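Local coordinates for BtGH115A (Bacteroides thetaiotaomicron, PDB 5BY3), which hydrolyses 4-O-methyl-alpha-glucuronic acid linkages as a family GH115 glycoside hydrolase with specificity for decorated arabinogalactans, at residues L363-D368 with A379-R384; A440-E445 with T463-H468; E506-P511 with E731-V736; A566-R571 with D590-S595. All blocks are in the same frame, centred on the assembly; numbering follows the deposited sequence.

Contact 1. Residues L363-D368 with A379-R384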
loop_
_atom_site.group_PDB
_atom_site.type_symbol
_atom_site.label_atom_id
_atom_site.label_comp_id
_atom_site.label_asym_id
_atom_site.label_seq_id
_atom_site.Cartn_x
_atom_site.Cartn_y
_atom_site.Cartn_z
ATOM N N LEU A 363 14.430 -12.950 0.869
ATOM C CA LEU A 363 13.172 -13.662 1.166
ATOM C C LEU A 363 12.008 -12.651 1.293
ATOM O O LEU A 363 12.031 -11.763 2.160
ATOM C CB LEU A 363 13.290 -14.486 2.442
ATOM C CG LEU A 363 14.307 -15.641 2.562
ATOM C CD1 LEU A 363 14.219 -16.232 3.949
ATOM C CD2 LEU A 363 14.111 -16.750 1.530
HETATM N N MSE A 364 10.985 -12.786 0.457
HETATM C CA MSE A 364 9.904 -11.791 0.498
HETATM C C MSE A 364 8.626 -12.253 1.170
HETATM O O MSE A 364 7.815 -12.981 0.604
HETATM C CB MSE A 364 9.628 -11.164 -0.860
HETATM C CG MSE A 364 8.999 -9.795 -0.623
HETATM SE SE MSE A 364 8.390 -9.166 -2.371
HETATM C CE MSE A 364 9.746 -7.772 -2.301
ATOM N N TRP A 365 8.411 -11.768 2.378
ATOM C CA TRP A 365 7.187 -12.099 3.095
ATOM C C TRP A 365 5.969 -11.366 2.522
ATOM O O TRP A 365 6.098 -10.351 1.813
ATOM C CB TRP A 365 7.404 -11.882 4.593
ATOM C CG TRP A 365 8.720 -12.493 5.009
ATOM C CD1 TRP A 365 9.836 -11.838 5.471
ATOM C CD2 TRP A 365 9.074 -13.883 4.927
ATOM N NE1 TRP A 365 10.851 -12.736 5.714
ATOM C CE2 TRP A 365 10.413 -13.999 5.390
ATOM C CE3 TRP A 365 8.387 -15.040 4.526
ATOM C CZ2 TRP A 365 11.072 -15.231 5.465
ATOM C CZ3 TRP A 365 9.053 -16.270 4.600
ATOM C CH2 TRP A 365 10.370 -16.350 5.056
ATOM N N CYS A 366 4.796 -11.919 2.801
ATOM C CA CYS A 366 3.563 -11.418 2.223
ATOM C C CYS A 366 2.524 -11.080 3.271
ATOM O O CYS A 366 2.472 -11.729 4.305
ATOM C CB CYS A 366 3.009 -12.460 1.274
ATOM S SG CYS A 366 4.074 -12.549 -0.155
ATOM N N ASP A 367 1.705 -10.058 3.007
ATOM C CA ASP A 367 0.544 -9.800 3.855
ATOM C C ASP A 367 -0.570 -10.746 3.391
ATOM O O ASP A 367 -0.371 -11.439 2.419
ATOM C CB ASP A 367 0.141 -8.326 3.788
ATOM C CG ASP A 367 -0.632 -7.956 2.497
ATOM O OD1 ASP A 367 -0.869 -8.799 1.582
ATOM O OD2 ASP A 367 -1.027 -6.788 2.418
ATOM N N ASP A 368 -1.728 -10.758 4.067
ATOM C CA ASP A 368 -2.799 -11.708 3.764
ATOM C C ASP A 368 -3.815 -11.091 2.788
ATOM O O ASP A 368 -4.980 -11.474 2.750
ATOM C CB ASP A 368 -3.472 -12.129 5.071
ATOM C CG ASP A 368 -4.175 -10.952 5.813
ATOM O OD1 ASP A 368 -4.042 -9.762 5.427
ATOM O OD2 ASP A 368 -4.894 -11.235 6.799
ATOM N N ALA A 379 15.166 -14.939 13.757
ATOM C CA ALA A 379 16.542 -14.430 13.960
ATOM C C ALA A 379 17.490 -14.989 12.926
ATOM O O ALA A 379 18.366 -14.280 12.420
ATOM C CB ALA A 379 17.028 -14.755 15.363
ATOM N N GLU A 380 17.255 -16.247 12.575
ATOM C CA GLU A 380 17.978 -16.922 11.497
ATOM C C GLU A 380 17.793 -16.176 10.151
ATOM O O GLU A 380 18.779 -15.647 9.597
ATOM C CB GLU A 380 17.601 -18.439 11.460
ATOM C CG GLU A 380 18.090 -19.299 10.278
ATOM C CD GLU A 380 19.496 -18.967 9.762
ATOM O OE1 GLU A 380 20.435 -18.759 10.569
ATOM O OE2 GLU A 380 19.664 -18.905 8.520
ATOM N N GLU A 381 16.533 -16.108 9.687
ATOM C CA GLU A 381 16.133 -15.498 8.406
ATOM C C GLU A 381 16.590 -14.071 8.340
ATOM O O GLU A 381 17.040 -13.604 7.306
ATOM C CB GLU A 381 14.612 -15.567 8.208
ATOM C CG GLU A 381 14.062 -16.959 7.894
ATOM C CD GLU A 381 12.606 -17.161 8.335
ATOM O OE1 GLU A 381 12.121 -16.473 9.252
ATOM O OE2 GLU A 381 11.921 -18.046 7.782
ATOM N N ARG A 382 16.509 -13.393 9.470
ATOM C CA ARG A 382 16.996 -12.041 9.566
ATOM C C ARG A 382 18.511 -11.866 9.286
ATOM O O ARG A 382 18.905 -10.918 8.594
ATOM C CB ARG A 382 16.602 -11.479 10.921
ATOM C CG ARG A 382 16.983 -10.037 11.112
ATOM C CD ARG A 382 16.309 -9.490 12.345
ATOM N NE ARG A 382 16.597 -8.065 12.363
ATOM C CZ ARG A 382 16.083 -7.187 13.210
ATOM N NH1 ARG A 382 15.224 -7.560 14.156
ATOM N NH2 ARG A 382 16.444 -5.918 13.095
ATOM N N ALA A 383 19.339 -12.783 9.806
ATOM C CA ALA A 383 20.799 -12.738 9.631
ATOM C C ALA A 383 21.271 -13.119 8.194
ATOM O O ALA A 383 22.416 -12.838 7.816
ATOM C CB ALA A 383 21.482 -13.595 10.703
ATOM N N ARG A 384 20.397 -13.738 7.392
ATOM C CA ARG A 384 20.696 -13.973 5.957
ATOM C C ARG A 384 21.209 -12.722 5.205
ATOM O O ARG A 384 20.662 -11.616 5.345
ATOM C CB ARG A 384 19.475 -14.504 5.212
ATOM C CG ARG A 384 18.959 -15.848 5.694
ATOM C CD ARG A 384 17.680 -16.254 4.992
ATOM N NE ARG A 384 17.760 -16.168 3.528
ATOM C CZ ARG A 384 17.722 -17.204 2.696
ATOM N NH1 ARG A 384 17.629 -18.448 3.169
ATOM N NH2 ARG A 384 17.799 -16.993 1.383
#

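Contact 2. Residues A440-E445 with T463-H468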
loop_
_atom_site.group_PDB
_atom_site.type_symbol
_atom_site.label_atom_id
_atom_site.label_comp_id
_atom_site.label_asym_id
_atom_site.label_seq_id
_atom_site.Cartn_x
_atom_site.Cartn_y
_atom_site.Cartn_z
ATOM N N ALA A 440 -5.372 5.723 -4.629
ATOM C CA ALA A 440 -4.639 5.318 -3.424
ATOM C C ALA A 440 -3.449 6.225 -3.215
ATOM O O ALA A 440 -2.482 5.839 -2.506
ATOM C CB ALA A 440 -4.119 3.888 -3.599
ATOM N N GLU A 441 -3.489 7.381 -3.891
ATOM C CA GLU A 441 -2.430 8.361 -3.868
ATOM C C GLU A 441 -1.850 8.581 -2.464
ATOM O O GLU A 441 -0.623 8.606 -2.249
ATOM C CB GLU A 441 -2.948 9.692 -4.387
ATOM C CG GLU A 441 -3.406 9.696 -5.846
ATOM C CD GLU A 441 -4.918 9.542 -6.024
ATOM O OE1 GLU A 441 -5.633 9.147 -5.075
ATOM O OE2 GLU A 441 -5.397 9.850 -7.143
ATOM N N TYR A 442 -2.734 8.725 -1.492
ATOM C CA TYR A 442 -2.269 9.011 -0.175
ATOM C C TYR A 442 -1.507 7.808 0.431
ATOM O O TYR A 442 -0.336 7.981 0.841
ATOM C CB TYR A 442 -3.384 9.537 0.764
ATOM C CG TYR A 442 -2.780 9.751 2.142
ATOM C CD1 TYR A 442 -1.848 10.773 2.350
ATOM C CD2 TYR A 442 -3.034 8.864 3.197
ATOM C CE1 TYR A 442 -1.240 10.930 3.574
ATOM C CE2 TYR A 442 -2.413 9.030 4.441
ATOM C CZ TYR A 442 -1.522 10.072 4.605
ATOM O OH TYR A 442 -0.891 10.275 5.790
ATOM N N GLN A 443 -2.139 6.625 0.480
ATOM C CA GLN A 443 -1.495 5.417 1.073
ATOM C C GLN A 443 -0.128 5.079 0.440
ATOM O O GLN A 443 0.820 4.708 1.147
ATOM C CB GLN A 443 -2.400 4.182 1.024
ATOM C CG GLN A 443 -3.684 4.269 1.869
ATOM C CD GLN A 443 -4.912 4.833 1.123
ATOM O OE1 GLN A 443 -4.786 5.460 0.060
ATOM N NE2 GLN A 443 -6.104 4.622 1.686
ATOM N N ILE A 444 -0.043 5.271 -0.877
ATOM C CA ILE A 444 1.142 5.036 -1.658
ATOM C C ILE A 444 2.239 5.965 -1.150
ATOM O O ILE A 444 3.366 5.525 -0.916
ATOM C CB ILE A 444 0.875 5.247 -3.170
ATOM C CG1 ILE A 444 -0.081 4.162 -3.706
ATOM C CG2 ILE A 444 2.180 5.273 -3.985
ATOM C CD1 ILE A 444 -0.691 4.459 -5.075
ATOM N N GLU A 445 1.924 7.234 -0.962
ATOM C CA GLU A 445 2.956 8.159 -0.543
ATOM C C GLU A 445 3.370 7.887 0.910
ATOM O O GLU A 445 4.557 7.988 1.264
ATOM C CB GLU A 445 2.507 9.603 -0.725
ATOM C CG GLU A 445 3.623 10.614 -0.482
ATOM C CD GLU A 445 3.226 12.034 -0.811
ATOM O OE1 GLU A 445 2.333 12.242 -1.657
ATOM O OE2 GLU A 445 3.831 12.958 -0.223
ATOM N N THR A 463 -1.080 11.051 12.214
ATOM C CA THR A 463 -1.985 12.197 12.058
ATOM C C THR A 463 -1.237 13.411 11.501
ATOM O O THR A 463 -1.692 14.021 10.521
ATOM C CB THR A 463 -2.696 12.476 13.412
ATOM O OG1 THR A 463 -3.520 11.345 13.727
ATOM C CG2 THR A 463 -3.563 13.763 13.420
ATOM N N ALA A 464 -0.054 13.687 12.038
ATOM C CA ALA A 464 0.776 14.771 11.521
ATOM C C ALA A 464 1.214 14.560 10.061
ATOM O O ALA A 464 1.358 15.536 9.314
ATOM C CB ALA A 464 1.972 15.039 12.423
ATOM N N HIS A 465 1.394 13.297 9.651
ATOM C CA HIS A 465 1.686 12.966 8.248
ATOM C C HIS A 465 0.511 13.343 7.336
ATOM O O HIS A 465 0.700 14.083 6.376
ATOM C CB HIS A 465 2.073 11.496 8.076
ATOM C CG HIS A 465 2.597 11.161 6.700
ATOM N ND1 HIS A 465 1.772 10.773 5.656
ATOM C CD2 HIS A 465 3.860 11.183 6.192
ATOM C CE1 HIS A 465 2.503 10.565 4.571
ATOM N NE2 HIS A 465 3.772 10.795 4.872
ATOM N N LEU A 466 -0.692 12.863 7.656
ATOM C CA LEU A 466 -1.912 13.190 6.879
ATOM C C LEU A 466 -2.233 14.703 6.844
ATOM O O LEU A 466 -2.570 15.247 5.796
ATOM C CB LEU A 466 -3.124 12.388 7.418
ATOM C CG LEU A 466 -4.499 12.677 6.822
ATOM C CD1 LEU A 466 -4.543 12.376 5.330
ATOM C CD2 LEU A 466 -5.578 11.918 7.575
ATOM N N LYS A 467 -2.113 15.370 7.998
ATOM C CA LYS A 467 -2.260 16.807 8.082
ATOM C C LYS A 467 -1.295 17.542 7.124
ATOM O O LYS A 467 -1.718 18.373 6.342
ATOM C CB LYS A 467 -2.025 17.229 9.523
ATOM C CG LYS A 467 -2.214 18.718 9.791
ATOM C CD LYS A 467 -1.956 19.023 11.263
ATOM C CE LYS A 467 -1.472 20.444 11.445
ATOM N NZ LYS A 467 -2.650 21.343 11.416
ATOM N N HIS A 468 -0.010 17.212 7.177
ATOM C CA HIS A 468 1.001 17.843 6.359
ATOM C C HIS A 468 0.694 17.610 4.884
ATOM O O HIS A 468 0.963 18.481 4.024
ATOM C CB HIS A 468 2.376 17.300 6.734
ATOM C CG HIS A 468 3.499 17.939 5.988
ATOM N ND1 HIS A 468 3.818 17.603 4.684
ATOM C CD2 HIS A 468 4.394 18.885 6.363
ATOM C CE1 HIS A 468 4.845 18.330 4.281
ATOM N NE2 HIS A 468 5.219 19.110 5.283
#

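Contact 3. Residues E506-P511 with E731-V736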
loop_
_atom_site.group_PDB
_atom_site.type_symbol
_atom_site.label_atom_id
_atom_site.label_comp_id
_atom_site.label_asym_id
_atom_site.label_seq_id
_atom_site.Cartn_x
_atom_site.Cartn_y
_atom_site.Cartn_z
ATOM N N GLU A 506 -16.814 -13.477 -2.368
ATOM C CA GLU A 506 -16.254 -13.877 -3.652
ATOM C C GLU A 506 -15.435 -15.145 -3.456
ATOM O O GLU A 506 -15.026 -15.451 -2.329
ATOM C CB GLU A 506 -15.413 -12.757 -4.249
ATOM C CG GLU A 506 -16.225 -11.738 -5.014
ATOM C CD GLU A 506 -17.013 -12.319 -6.201
ATOM O OE1 GLU A 506 -16.444 -13.013 -7.062
ATOM O OE2 GLU A 506 -18.218 -12.056 -6.292
ATOM N N GLU A 507 -15.259 -15.892 -4.552
ATOM C CA GLU A 507 -14.628 -17.229 -4.591
ATOM C C GLU A 507 -15.173 -18.292 -3.638
ATOM O O GLU A 507 -14.447 -19.201 -3.247
ATOM C CB GLU A 507 -13.110 -17.126 -4.489
ATOM C CG GLU A 507 -12.524 -16.246 -5.593
ATOM C CD GLU A 507 -11.041 -15.989 -5.413
ATOM O OE1 GLU A 507 -10.464 -16.455 -4.394
ATOM O OE2 GLU A 507 -10.467 -15.317 -6.305
ATOM N N GLU A 508 -16.464 -18.218 -3.320
ATOM C CA GLU A 508 -17.066 -19.174 -2.383
ATOM C C GLU A 508 -17.701 -20.416 -2.999
ATOM O O GLU A 508 -18.095 -21.321 -2.232
ATOM C CB GLU A 508 -18.114 -18.507 -1.509
ATOM C CG GLU A 508 -17.597 -17.764 -0.300
ATOM C CD GLU A 508 -16.961 -18.635 0.753
ATOM O OE1 GLU A 508 -17.264 -19.837 0.853
ATOM O OE2 GLU A 508 -16.147 -18.094 1.501
ATOM N N LYS A 509 -17.837 -20.485 -4.333
ATOM C CA LYS A 509 -18.389 -21.739 -4.978
ATOM C C LYS A 509 -19.859 -22.086 -4.599
ATOM O O LYS A 509 -20.332 -23.199 -4.869
ATOM C CB LYS A 509 -17.520 -23.001 -4.691
ATOM C CG LYS A 509 -16.025 -22.942 -5.014
ATOM C CD LYS A 509 -15.337 -24.204 -4.506
ATOM C CE LYS A 509 -13.826 -24.033 -4.440
ATOM N NZ LYS A 509 -13.208 -24.801 -3.314
ATOM N N ASN A 510 -20.530 -21.158 -3.916
ATOM C CA ASN A 510 -21.951 -21.218 -3.589
ATOM C C ASN A 510 -22.557 -19.867 -4.015
ATOM O O ASN A 510 -21.964 -18.817 -3.722
ATOM C CB ASN A 510 -22.168 -21.487 -2.091
ATOM C CG ASN A 510 -23.608 -21.855 -1.750
ATOM O OD1 ASN A 510 -24.552 -21.483 -2.435
ATOM N ND2 ASN A 510 -23.781 -22.588 -0.672
ATOM N N PRO A 511 -23.686 -19.891 -4.772
ATOM C CA PRO A 511 -24.339 -18.650 -5.215
ATOM C C PRO A 511 -24.955 -17.786 -4.113
ATOM O O PRO A 511 -25.158 -16.599 -4.319
ATOM C CB PRO A 511 -25.445 -19.153 -6.164
ATOM C CG PRO A 511 -24.933 -20.451 -6.679
ATOM C CD PRO A 511 -24.227 -21.064 -5.503
ATOM N N GLU A 731 -13.106 -18.098 9.953
ATOM C CA GLU A 731 -12.794 -17.046 10.911
ATOM C C GLU A 731 -11.889 -15.941 10.365
ATOM O O GLU A 731 -12.125 -14.758 10.631
ATOM C CB GLU A 731 -12.178 -17.602 12.188
ATOM C CG GLU A 731 -12.181 -16.623 13.337
ATOM C CD GLU A 731 -11.707 -17.257 14.619
ATOM O OE1 GLU A 731 -10.472 -17.461 14.826
ATOM O OE2 GLU A 731 -12.595 -17.530 15.444
ATOM N N TRP A 732 -10.858 -16.324 9.622
ATOM C CA TRP A 732 -10.000 -15.359 8.984
ATOM C C TRP A 732 -10.810 -14.488 7.988
ATOM O O TRP A 732 -10.514 -13.306 7.812
ATOM C CB TRP A 732 -8.787 -16.032 8.321
ATOM C CG TRP A 732 -7.966 -15.050 7.505
ATOM C CD1 TRP A 732 -6.948 -14.233 7.947
ATOM C CD2 TRP A 732 -8.169 -14.717 6.122
ATOM N NE1 TRP A 732 -6.479 -13.439 6.901
ATOM C CE2 TRP A 732 -7.209 -13.719 5.777
ATOM C CE3 TRP A 732 -9.041 -15.186 5.131
ATOM C CZ2 TRP A 732 -7.096 -13.207 4.480
ATOM C CZ3 TRP A 732 -8.944 -14.633 3.851
ATOM C CH2 TRP A 732 -7.983 -13.659 3.549
ATOM N N LYS A 733 -11.837 -15.060 7.377
ATOM C CA LYS A 733 -12.605 -14.352 6.351
ATOM C C LYS A 733 -13.426 -13.288 7.054
ATOM O O LYS A 733 -13.446 -12.151 6.637
ATOM C CB LYS A 733 -13.514 -15.314 5.560
ATOM C CG LYS A 733 -12.794 -16.045 4.430
ATOM C CD LYS A 733 -13.681 -17.123 3.833
ATOM C CE LYS A 733 -12.962 -17.932 2.749
ATOM N NZ LYS A 733 -13.836 -19.058 2.284
ATOM N N GLU A 734 -14.085 -13.700 8.125
ATOM C CA GLU A 734 -14.803 -12.846 9.040
ATOM C C GLU A 734 -13.878 -11.752 9.551
ATOM O O GLU A 734 -14.247 -10.577 9.517
ATOM C CB GLU A 734 -15.329 -13.691 10.213
ATOM C CG GLU A 734 -16.820 -13.984 10.233
ATOM C CD GLU A 734 -17.428 -14.108 8.847
ATOM O OE1 GLU A 734 -17.125 -15.105 8.166
ATOM O OE2 GLU A 734 -18.206 -13.217 8.431
ATOM N N ASN A 735 -12.686 -12.149 10.011
ATOM C CA ASN A 735 -11.742 -11.237 10.629
ATOM C C ASN A 735 -11.445 -10.069 9.676
ATOM O O ASN A 735 -11.631 -8.944 10.044
ATOM C CB ASN A 735 -10.430 -11.956 11.010
ATOM C CG ASN A 735 -10.498 -12.709 12.370
ATOM O OD1 ASN A 735 -11.555 -12.813 13.032
ATOM N ND2 ASN A 735 -9.335 -13.237 12.788
ATOM N N VAL A 736 -10.999 -10.330 8.457
ATOM C CA VAL A 736 -10.497 -9.264 7.584
ATOM C C VAL A 736 -11.584 -8.355 6.975
ATOM O O VAL A 736 -11.306 -7.232 6.622
ATOM C CB VAL A 736 -9.605 -9.834 6.466
ATOM C CG1 VAL A 736 -8.359 -10.468 7.066
ATOM C CG2 VAL A 736 -10.365 -10.840 5.601
#

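Contact 4. Residues A566-R571 with D590-S595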
loop_
_atom_site.group_PDB
_atom_site.type_symbol
_atom_site.label_atom_id
_atom_site.label_comp_id
_atom_site.label_asym_id
_atom_site.label_seq_id
_atom_site.Cartn_x
_atom_site.Cartn_y
_atom_site.Cartn_z
ATOM N N ALA A 566 -17.997 6.839 -1.132
ATOM C CA ALA A 566 -18.206 6.024 0.053
ATOM C C ALA A 566 -19.559 6.259 0.737
ATOM O O ALA A 566 -20.222 5.292 1.168
ATOM C CB ALA A 566 -17.042 6.235 1.014
ATOM N N THR A 567 -19.960 7.539 0.854
ATOM C CA THR A 567 -21.231 7.917 1.474
ATOM C C THR A 567 -22.404 7.269 0.716
ATOM O O THR A 567 -23.316 6.665 1.314
ATOM C CB THR A 567 -21.408 9.444 1.461
ATOM O OG1 THR A 567 -20.325 10.061 2.185
ATOM C CG2 THR A 567 -22.818 9.864 2.061
ATOM N N GLN A 568 -22.335 7.380 -0.609
ATOM C CA GLN A 568 -23.407 6.969 -1.487
ATOM C C GLN A 568 -23.524 5.450 -1.598
ATOM O O GLN A 568 -24.632 4.922 -1.868
ATOM C CB GLN A 568 -23.256 7.644 -2.871
ATOM C CG GLN A 568 -23.513 9.155 -2.886
ATOM C CD GLN A 568 -24.863 9.531 -2.280
ATOM O OE1 GLN A 568 -25.907 8.994 -2.660
ATOM N NE2 GLN A 568 -24.837 10.418 -1.302
HETATM N N MSE A 569 -22.391 4.760 -1.387
HETATM C CA MSE A 569 -22.370 3.295 -1.278
HETATM C C MSE A 569 -23.035 2.883 -0.006
HETATM O O MSE A 569 -23.854 1.956 -0.003
HETATM C CB MSE A 569 -20.932 2.746 -1.332
HETATM C CG MSE A 569 -20.782 1.236 -1.586
HETATM SE SE MSE A 569 -21.506 0.574 -3.316
HETATM C CE MSE A 569 -20.696 1.401 -4.897
ATOM N N ASN A 570 -22.700 3.549 1.101
ATOM C CA ASN A 570 -23.358 3.214 2.361
ATOM C C ASN A 570 -24.855 3.496 2.288
ATOM O O ASN A 570 -25.668 2.662 2.657
ATOM C CB ASN A 570 -22.637 3.840 3.545
ATOM C CG ASN A 570 -21.410 3.034 3.946
ATOM O OD1 ASN A 570 -21.409 2.384 4.994
ATOM N ND2 ASN A 570 -20.352 3.049 3.097
ATOM N N ARG A 571 -25.210 4.641 1.729
ATOM C CA ARG A 571 -26.619 4.969 1.446
ATOM C C ARG A 571 -27.327 3.905 0.631
ATOM O O ARG A 571 -28.402 3.476 1.009
ATOM C CB ARG A 571 -26.724 6.327 0.748
ATOM C CG ARG A 571 -26.368 7.486 1.668
ATOM C CD ARG A 571 -27.068 8.763 1.253
ATOM N NE ARG A 571 -26.817 9.820 2.226
ATOM C CZ ARG A 571 -26.846 11.124 1.961
ATOM N NH1 ARG A 571 -27.098 11.578 0.736
ATOM N NH2 ARG A 571 -26.579 11.972 2.932
ATOM N N ASP A 590 -31.870 3.455 -5.021
ATOM C CA ASP A 590 -31.636 3.750 -6.428
ATOM C C ASP A 590 -31.036 5.140 -6.616
ATOM O O ASP A 590 -30.105 5.303 -7.403
ATOM C CB ASP A 590 -32.901 3.526 -7.273
ATOM C CG ASP A 590 -33.205 2.015 -7.532
ATOM O OD1 ASP A 590 -32.273 1.173 -7.587
ATOM O OD2 ASP A 590 -34.394 1.668 -7.708
ATOM N N ALA A 591 -31.525 6.127 -5.875
ATOM C CA ALA A 591 -31.000 7.483 -6.016
ATOM C C ALA A 591 -29.498 7.545 -5.659
ATOM O O ALA A 591 -28.686 8.161 -6.387
ATOM C CB ALA A 591 -31.821 8.490 -5.204
ATOM N N ALA A 592 -29.163 6.881 -4.553
ATOM C CA ALA A 592 -27.797 6.727 -4.053
ATOM C C ALA A 592 -26.914 6.064 -5.094
ATOM O O ALA A 592 -25.807 6.547 -5.355
ATOM C CB ALA A 592 -27.791 5.925 -2.761
ATOM N N TYR A 593 -27.421 4.975 -5.688
ATOM C CA TYR A 593 -26.797 4.355 -6.846
ATOM C C TYR A 593 -26.562 5.417 -7.934
ATOM O O TYR A 593 -25.436 5.548 -8.418
ATOM C CB TYR A 593 -27.643 3.178 -7.388
ATOM C CG TYR A 593 -27.051 2.543 -8.638
ATOM C CD1 TYR A 593 -27.319 3.079 -9.926
ATOM C CD2 TYR A 593 -26.222 1.420 -8.550
ATOM C CE1 TYR A 593 -26.762 2.527 -11.076
ATOM C CE2 TYR A 593 -25.670 0.841 -9.689
ATOM C CZ TYR A 593 -25.939 1.397 -10.948
ATOM O OH TYR A 593 -25.380 0.839 -12.077
ATOM N N ASP A 594 -27.597 6.188 -8.297
ATOM C CA ASP A 594 -27.489 7.145 -9.414
ATOM C C ASP A 594 -26.419 8.168 -9.103
ATOM O O ASP A 594 -25.649 8.583 -9.981
ATOM C CB ASP A 594 -28.837 7.817 -9.763
ATOM C CG ASP A 594 -29.824 6.855 -10.441
ATOM O OD1 ASP A 594 -29.355 5.903 -11.127
ATOM O OD2 ASP A 594 -31.072 7.047 -10.270
ATOM N N SER A 595 -26.318 8.503 -7.828
ATOM C CA SER A 595 -25.345 9.506 -7.414
ATOM C C SER A 595 -23.856 9.062 -7.606
ATOM O O SER A 595 -23.029 9.846 -8.102
ATOM C CB SER A 595 -25.671 9.991 -6.001
ATOM O OG SER A 595 -24.673 10.890 -5.577
#

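Contact 1. Residues L363-D368 with A379-R384
The carboxylate of Glu381, beside the six-membered ring of Trp365, is held at both oxygens: OE2 by a hydrogen bond with Tyr351 OH, OE1 by one from the backbone N of Thr378, just ahead of the helix. Glu381 OE2 also lies 3.6 Å from Trp365 CH2. The carboxylate plane lies 52° from the indole plane, so the two flat groups are not stacked. The other half of the contact is Leu363 on Arg384. Leu363 CG sits 3.5 Å above one face of the guanidinium, offset toward its rim; the CD1 branch comes within 3.6 Å of Arg384 NE, and CD2 lies 3.7 Å from Arg384 NH2. Arg384 bends at chi3 (51°), and the two side chains cross at about a right angle. Strand 362-366, short helix 379-383 and strand 388-393 form one beta-alpha-beta unit of the parallel eight-stranded TIM barrel of family GH115. Carbonyl oxygens of Val357 and Val361 bind Arg384 NH1 and NH2, which fixes the plane that Leu363 covers. Asn388, on the next strand, ties strand to helix: its OD1 takes Trp365 NE1, while its ND2 donates to Glu381 O.

Contact 2. Residues A440-E445 with T463-H468
Tyr442 and His465 reach toward each other from two helices and join by a short hydrogen bond, Tyr442 OH to His465 ND1, 2.7 Å long and nearly straight at 173°. Both residues have CG anti to the backbone N (chi1 178° for Tyr442), which swings each ring beside its own carbonyl carbon and sends it into the gap between helix 441-452 and helix 462-473. The side chains then slide past one another in opposite directions, so the rings meet rim to rim with centroids 5.6 Å apart and planes at 55°, and neither lies over the other. The phenol oxygen approaches the imidazole at its edge, near the ring plane. Leu466, one residue along and likewise with CG anti to its N, crosses the tyrosine at about a right angle: its CD1 stands over one face, 4.0 Å from the centroid of the Tyr442 ring, a CH-pi contact, while Leu466 CB lies 3.5 Å from Tyr442 OH. Leu466 N is close to the same oxygen, but the angle is too poor for a bond. Helix 441-452 follows strand 429-433 of the barrel, and helix 476-495 adds Tyr490 and Leu483 to this packing; the ring of Trp469 also meets Tyr442 edge-to-face. His465 NE2 is hydrogen-bonded to Asp449 OD2, on the same helix as Tyr442. With both ring nitrogens engaged, the flip of the buried imidazole is fixed, and the neighbouring carboxylate would probably polarise it.

Contact 3. Residues E506-P511 with E731-V736
The carboxylate of Glu508 receives the ammonium group of Lys733 on the syn side of OE2, the nitrogen standing 33° out of the carboxylate plane. The salt bridge is one-sided: Lys733 NZ is 2.6 Å from Glu508 OE2 but 3.8 Å from Glu508 OE1. The lysine methylenes follow closely, Lys733 CE lying 3.4 Å from Glu508 OE2. The other flat group is the indole of Trp732, which carries Val736 CG1 3.4 Å above one face, offset toward the rim; Arg374 makes a cation-pi contact with the same ring, and Trp732 NE1 is hydrogen-bonded to Asp368 OD2. The charged chains come from opposite directions: Lys733 is extended beyond CG, whereas Glu508 folds at chi2 (-66°) to bring its carboxylate round. Helix 730-738 belongs to the C-terminal GH115 family region, and residues 506-511 lie in the irregular loop between helix 476-495 and helix 523-543, so this bridge pins that loop to chain more than 200 residues later. Arg505 reinforces the same junction, its NH1 forming a salt bridge with Glu734 OE1 and its NH2 a long, weak ion pair with Glu508 OE2. Both Glu508 and Lys733 are partly exposed, and solvent probably screens their attraction.

Contact 4. Residues A566-R571 with D590-S595
Gln568 leans across to Ala592 and Ser595, its atoms from CB to OE1 sharing these two neighbours. Its CB lies 3.7 Å from the carbonyl oxygen Ala592 O. Next, Gln568 CG meets the hydroxyl of Ser595, with OG at 3.4 Å, and Gln568 CD stays beside the same Ser595 OG at 3.6 Å. A bend at chi2 (-53°) sets the amide oxygen Gln568 OE1 against the other helix, 3.3 Å from Ala592 CA and beside Ser595 CB. These are packing contacts rather than hydrogen bonds. In return, the methyl of Ala592 fits against the first helix, with Ala592 CB 3.4 Å from Gln568 O and 3.7 Å from Arg571 CB. The rest of Arg571 leads away, its NH2 hydrogen-bonded to Ser534 OG on helix 523-543. The small alanine is matched by a close backbone approach, Gln568 CA to Ala592 CA being 5.1 Å, and the axes of segments 566-571 and 590-595 come within 8.2 Å. Their directions differ by 156°, nearly antiparallel. Since helices 552-580 and 587-603 are consecutive and joined by a short loop, the arrangement is that of an alpha-helical hairpin, with helix 523-543 also packed on its first arm.

In the fold
From the N terminus, contact 1 comes first, closing a short loop within one beta-alpha-beta unit of the barrel. Contact 2 follows in series and joins two helices that come after the last barrel strand, with the intervening segment itself mostly helical. Contact 3 then opens in the loop before helix 523-543 and closes only at helix 730-738, linking that loop to the C-terminal region. Contact 4, the helical hairpin, is nested inside this long loop. Contacts 1 and 3 touch through a probable hydrogen bond between Asp368 and Trp732, so the C-terminal region also meets the barrel. Contacts 1 and 4 lie on opposite sides of the chain's centre, their centres 43 Å apart.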